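Local structure of uncharacterized protein (Treponema denticola ATCC 35404, 6R9N) at residues K187-I192 / L238-G243. The protein probably acts as a di-iron sensor of Fe(II) and oxygen for bacterial chemotaxis, stabilizing an iron-peroxy species on a metallo-beta-lactamase-like fold. Numbering follows the deposited sequence.
Sequences KHLPLI and LNWLSG
W240 meets L189 and I192 with one face of its indole, and these three side chains make up the whole contact between 238-243 and 187-192. No hydrogen bond joins the two segments; the nearest CA pair, L189 and W240, is 9.5 Å apart, and every atom pair in contact is side chain to side chain. Following 238-243, L238 packs on R214 of helix 203-215, and N239 OD1 has a weak hydrogen bond to R214 NH1. The bond from CA to CB of W240 points toward 187-192, and chi1 169° puts CG anti to the backbone N, extending the indole to two methyls. Both halves of the ring system take one in CH-pi contact: L189 CD1 lies 3.6 Å from the five-membered ring centroid, 20° off the normal, and I192 CD1 4.0 Å from that of the six-membered ring, 27° off. L189 CD1 sits 3.4 Å above the plane, so its 3.5 Å approach to W240 NE1 is contact over the face. The I192 side chain is about 12 Å from the bound peroxide. Further on, S242 OG donates to N239 O at 3.0 Å, inside the helix's last turn. H196 of helix 185-199 meets the W240 ring edge-to-face. The indole therefore joins helix 232-242 to helix 185-199, while L238, L241 and S242 pack on helix 203-215.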
# COMPACT_ATOMS: atom_id res chain seq x y z
N LYS A 187 9.24 -25.79 -9.96
CA LYS A 187 7.96 -25.55 -10.62
C LYS A 187 7.24 -24.34 -10.03
O LYS A 187 6.45 -23.69 -10.72
CB LYS A 187 7.06 -26.78 -10.51
CG LYS A 187 7.18 -27.77 -11.66
CD LYS A 187 5.88 -28.56 -11.85
CE LYS A 187 6.12 -29.83 -12.66
NZ LYS A 187 5.54 -31.04 -11.98
N HIS A 188 7.49 -24.05 -8.75
CA HIS A 188 6.86 -22.91 -8.10
C HIS A 188 7.52 -21.59 -8.48
O HIS A 188 6.84 -20.56 -8.52
CB HIS A 188 6.92 -23.08 -6.59
CG HIS A 188 5.95 -22.21 -5.85
ND1 HIS A 188 4.59 -22.38 -5.94
CD2 HIS A 188 6.15 -21.19 -4.99
CE1 HIS A 188 3.99 -21.49 -5.17
NE2 HIS A 188 4.92 -20.76 -4.58
N LEU A 189 8.82 -21.61 -8.76
CA LEU A 189 9.57 -20.37 -8.99
C LEU A 189 8.93 -19.43 -10.00
O LEU A 189 8.88 -18.22 -9.73
CB LEU A 189 11.01 -20.70 -9.41
CG LEU A 189 12.14 -19.78 -8.95
CD1 LEU A 189 11.90 -19.22 -7.57
CD2 LEU A 189 13.46 -20.55 -8.96
N PRO A 190 8.44 -19.89 -11.16
CA PRO A 190 7.82 -18.94 -12.11
C PRO A 190 6.61 -18.22 -11.54
O PRO A 190 6.20 -17.21 -12.10
CB PRO A 190 7.42 -19.83 -13.30
CG PRO A 190 8.22 -21.08 -13.15
CD PRO A 190 8.37 -21.27 -11.67
N LEU A 191 5.99 -18.75 -10.48
CA LEU A 191 4.83 -18.09 -9.88
C LEU A 191 5.21 -16.97 -8.92
O LEU A 191 4.38 -16.10 -8.63
CB LEU A 191 3.96 -19.14 -9.17
CG LEU A 191 3.63 -20.39 -9.99
CD1 LEU A 191 2.65 -21.26 -9.22
CD2 LEU A 191 3.08 -20.03 -11.36
N ILE A 192 6.45 -16.94 -8.46
CA ILE A 192 6.88 -15.99 -7.44
C ILE A 192 8.01 -15.08 -7.92
O ILE A 192 8.29 -14.07 -7.26
CB ILE A 192 7.30 -16.71 -6.14
CG1 ILE A 192 8.67 -17.38 -6.31
CG2 ILE A 192 6.22 -17.72 -5.72
CD1 ILE A 192 9.24 -18.01 -5.01
N LEU A 238 14.09 -19.52 1.47
CA LEU A 238 15.00 -18.58 2.13
C LEU A 238 16.32 -18.46 1.37
O LEU A 238 16.84 -17.35 1.20
CB LEU A 238 15.25 -19.02 3.57
CG LEU A 238 14.00 -19.03 4.45
CD1 LEU A 238 14.32 -19.40 5.90
CD2 LEU A 238 13.33 -17.67 4.37
N ASN A 239 16.87 -19.59 0.90
CA ASN A 239 18.14 -19.52 0.17
C ASN A 239 17.97 -18.71 -1.11
O ASN A 239 18.81 -17.85 -1.43
CB ASN A 239 18.64 -20.93 -0.16
CG ASN A 239 19.10 -21.69 1.07
OD1 ASN A 239 19.33 -21.10 2.14
ND2 ASN A 239 19.23 -23.01 0.94
N TRP A 240 16.88 -18.95 -1.84
CA TRP A 240 16.63 -18.22 -3.08
C TRP A 240 16.47 -16.73 -2.82
O TRP A 240 17.03 -15.89 -3.54
CB TRP A 240 15.40 -18.80 -3.77
CG TRP A 240 14.89 -17.98 -4.91
CD1 TRP A 240 15.36 -17.98 -6.19
CD2 TRP A 240 13.80 -17.06 -4.88
NE1 TRP A 240 14.62 -17.10 -6.96
CE2 TRP A 240 13.66 -16.53 -6.18
CE3 TRP A 240 12.92 -16.64 -3.88
CZ2 TRP A 240 12.68 -15.60 -6.50
CZ3 TRP A 240 11.95 -15.71 -4.20
CH2 TRP A 240 11.83 -15.20 -5.50
N LEU A 241 15.69 -16.37 -1.80
CA LEU A 241 15.39 -14.96 -1.54
C LEU A 241 16.63 -14.18 -1.13
O LEU A 241 16.84 -13.04 -1.58
CB LEU A 241 14.31 -14.84 -0.46
CG LEU A 241 13.83 -13.41 -0.19
CD1 LEU A 241 13.31 -12.75 -1.48
CD2 LEU A 241 12.77 -13.38 0.92
N SER A 242 17.49 -14.79 -0.30
CA SER A 242 18.62 -14.05 0.25
C SER A 242 19.57 -13.56 -0.83
O SER A 242 20.25 -12.55 -0.64
CB SER A 242 19.37 -14.91 1.27
OG SER A 242 20.01 -15.98 0.61
N GLY A 243 19.62 -14.24 -1.97
CA GLY A 243 20.45 -13.82 -3.08
C GLY A 243 19.73 -13.08 -4.19
O GLY A 243 20.36 -12.77 -5.20